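Local coordinates for protein coatomer subunit delta (Saccharomyces cerevisiae, PDB 5FJZ) that is the delta subunit of coatomer, a coat complex that probably binds dilysine motifs in retrograde Golgi-to-ER transport, and interacts with Dsl1, at residues I209-Y213 with E214-Y218. Sequence-based numbering, arbitrary orientation.
Sequences IEAPY and EDALY
Tyr213 lies over Ala216 in a local turn contact, where the chain leaves strand 202-210 of the mu-homology domain and winds through one short 3-10 segment before strand 220-229. The backbone evidence is a single bond between the two halves: Ala216 N donates to Tyr213 O at 3.1 Å, with an N-H...O angle of 150°. Leu217 N to Glu214 O, 3.0 Å, continues the same three-residue spacing, as expected of 3-10 geometry. On the side-chain level, Ala216 CB sits 4.2 Å from the centroid of the Tyr213 ring and 17° off its normal, a CH-pi contact over one face. Asp215 CB meets the edge of that ring, 3.9 Å from Tyr213 CE1. Chi1 of 49° places Tyr213 CG between its backbone N and carbonyl carbon, folding the ring back over the start of the turn. A second, wholly apolar cluster lies inward: Leu217 CD2 is 3.7 Å from Ile209 CG2 and likewise 3.7 Å from Ala211 CB, and Leu217 packs onward against Val140 and Ile159. Without the ring, as with an alanine at Tyr213, the Ala216 methyl would probably lose its aromatic cover and Arg91 of a second copy of this chain its cation-pi partner. Asp215 bridges Arg29 of its own chain and that same Arg91. The chemistry thus divides the turn: an aliphatic side packs on strands 137-146 and 155-159, while an aromatic and carboxylate side meets arginines, one of them across to the second copy.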
ATOM      1  N   ILE A 209      11.856   5.784 -30.623  1.00 18.31           N
ATOM      2  CA  ILE A 209      11.736   4.626 -29.756  1.00 22.01           C
ATOM      3  C   ILE A 209      10.796   3.646 -30.385  1.00 21.60           C
ATOM      4  O   ILE A 209       9.784   4.014 -30.980  1.00 20.42           O
ATOM      5  CB  ILE A 209      11.270   5.049 -28.317  1.00 20.53           C
ATOM      6  CG1 ILE A 209      11.381   3.873 -27.336  1.00 19.53           C
ATOM      7  CG2 ILE A 209       9.852   5.595 -28.329  1.00 21.73           C
ATOM      8  CD1 ILE A 209      11.262   4.332 -25.850  1.00 21.06           C
ATOM      9  N   GLU A 210      11.100   2.346 -30.243  1.00 30.03           N
ATOM     10  CA  GLU A 210      10.198   1.261 -30.703  1.00 29.66           C
ATOM     11  C   GLU A 210       9.007   1.057 -29.780  1.00 30.85           C
ATOM     12  O   GLU A 210       9.194   1.004 -28.588  1.00 35.82           O
ATOM     13  CB  GLU A 210      10.923  -0.083 -30.743  1.00 35.59           C
ATOM     14  CG  GLU A 210      11.873  -0.272 -31.904  1.00 41.52           C
ATOM     15  CD  GLU A 210      12.404  -1.698 -31.970  1.00 53.28           C
ATOM     16  OE1 GLU A 210      12.237  -2.464 -30.976  1.00 60.42           O
ATOM     17  OE2 GLU A 210      12.986  -2.048 -33.022  1.00 60.78           O
ATOM     18  N   ALA A 211       7.812   0.911 -30.349  1.00 28.11           N
ATOM     19  CA  ALA A 211       6.638   0.531 -29.641  1.00 30.29           C
ATOM     20  C   ALA A 211       5.696  -0.119 -30.621  1.00 35.03           C
ATOM     21  O   ALA A 211       5.743   0.182 -31.813  1.00 37.25           O
ATOM     22  CB  ALA A 211       5.962   1.780 -29.046  1.00 27.21           C
ATOM     23  N   PRO A 212       4.768  -0.963 -30.121  1.00 40.91           N
ATOM     24  CA  PRO A 212       3.867  -1.667 -31.025  1.00 38.84           C
ATOM     25  C   PRO A 212       2.733  -0.837 -31.602  1.00 39.85           C
ATOM     26  O   PRO A 212       2.256  -1.144 -32.692  1.00 41.04           O
ATOM     27  CB  PRO A 212       3.314  -2.815 -30.156  1.00 40.45           C
ATOM     28  CG  PRO A 212       3.576  -2.449 -28.740  1.00 37.40           C
ATOM     29  CD  PRO A 212       4.744  -1.505 -28.758  1.00 36.44           C
ATOM     30  N   TYR A 213       2.277   0.178 -30.876  1.00 30.15           N
ATOM     31  CA  TYR A 213       1.262   1.130 -31.376  1.00 27.86           C
ATOM     32  C   TYR A 213       1.409   2.380 -30.521  1.00 25.63           C
ATOM     33  O   TYR A 213       2.009   2.331 -29.467  1.00 24.33           O
ATOM     34  CB  TYR A 213      -0.160   0.578 -31.352  1.00 30.23           C
ATOM     35  CG  TYR A 213      -0.513  -0.052 -30.024  1.00 31.56           C
ATOM     36  CD1 TYR A 213      -1.071   0.722 -29.022  1.00 31.22           C
ATOM     37  CD2 TYR A 213      -0.276  -1.411 -29.774  1.00 31.65           C
ATOM     38  CE1 TYR A 213      -1.355   0.201 -27.784  1.00 34.13           C
ATOM     39  CE2 TYR A 213      -0.575  -1.957 -28.547  1.00 34.67           C
ATOM     40  CZ  TYR A 213      -1.131  -1.141 -27.563  1.00 35.61           C
ATOM     41  OH  TYR A 213      -1.453  -1.641 -26.371  1.00 36.85           O
ATOM     42  N   GLU A 214       0.958   3.512 -31.077  1.00 27.06           N
ATOM     43  CA  GLU A 214       1.096   4.822 -30.496  1.00 27.03           C
ATOM     44  C   GLU A 214       0.658   4.871 -29.019  1.00 24.94           C
ATOM     45  O   GLU A 214       1.374   5.423 -28.190  1.00 25.76           O
ATOM     46  CB  GLU A 214       0.318   5.817 -31.334  1.00 28.84           C
ATOM     47  CG  GLU A 214       0.499   7.241 -30.890  1.00 32.62           C
ATOM     48  CD  GLU A 214       0.132   8.234 -31.974  1.00 36.28           C
ATOM     49  OE1 GLU A 214       0.265   7.936 -33.176  1.00 34.77           O
ATOM     50  OE2 GLU A 214      -0.310   9.324 -31.622  1.00 39.57           O
ATOM     51  N   ASP A 215      -0.479   4.270 -28.698  1.00 28.02           N
ATOM     52  CA  ASP A 215      -1.064   4.371 -27.340  1.00 26.70           C
ATOM     53  C   ASP A 215      -0.187   3.670 -26.275  1.00 22.02           C
ATOM     54  O   ASP A 215      -0.295   4.012 -25.116  1.00 21.01           O
ATOM     55  CB  ASP A 215      -2.482   3.853 -27.242  1.00 29.15           C
ATOM     56  CG  ASP A 215      -3.497   4.681 -28.005  1.00 35.08           C
ATOM     57  OD1 ASP A 215      -3.326   5.915 -28.136  1.00 33.03           O
ATOM     58  OD2 ASP A 215      -4.474   4.065 -28.489  1.00 32.12           O
ATOM     59  N   ALA A 216       0.738   2.818 -26.695  1.00 21.84           N
ATOM     60  CA  ALA A 216       1.652   2.113 -25.832  1.00 21.88           C
ATOM     61  C   ALA A 216       2.739   3.002 -25.282  1.00 22.26           C
ATOM     62  O   ALA A 216       3.420   2.678 -24.296  1.00 21.90           O
ATOM     63  CB  ALA A 216       2.329   0.987 -26.607  1.00 25.20           C
ATOM     64  N   LEU A 217       2.907   4.163 -25.919  1.00 17.78           N
ATOM     65  CA  LEU A 217       3.904   5.093 -25.476  1.00 19.11           C
ATOM     66  C   LEU A 217       3.416   5.858 -24.244  1.00 17.26           C
ATOM     67  O   LEU A 217       4.163   6.655 -23.706  1.00 16.84           O
ATOM     68  CB  LEU A 217       4.222   6.092 -26.610  1.00 18.69           C
ATOM     69  CG  LEU A 217       4.828   5.619 -27.919  1.00 18.91           C
ATOM     70  CD1 LEU A 217       4.741   6.777 -28.940  1.00 21.41           C
ATOM     71  CD2 LEU A 217       6.259   5.235 -27.714  1.00 18.36           C
ATOM     72  N   TYR A 218       2.135   5.700 -23.855  1.00 16.96           N
ATOM     73  CA  TYR A 218       1.560   6.494 -22.783  1.00 18.48           C
ATOM     74  C   TYR A 218       1.085   5.597 -21.608  1.00 21.98           C
ATOM     75  O   TYR A 218       0.803   4.422 -21.839  1.00 20.85           O
ATOM     76  CB  TYR A 218       0.379   7.306 -23.319  1.00 18.93           C
ATOM     77  CG  TYR A 218       0.790   8.336 -24.296  1.00 17.62           C
ATOM     78  CD1 TYR A 218       1.202   9.580 -23.907  1.00 17.77           C
ATOM     79  CD2 TYR A 218       0.699   8.072 -25.663  1.00 18.80           C
ATOM     80  CE1 TYR A 218       1.621  10.527 -24.863  1.00 18.32           C
ATOM     81  CE2 TYR A 218       1.147   8.971 -26.608  1.00 17.56           C
ATOM     82  CZ  TYR A 218       1.598  10.190 -26.211  1.00 18.01           C
ATOM     83  OH  TYR A 218       1.991  11.106 -27.167  1.00 15.39           O
TER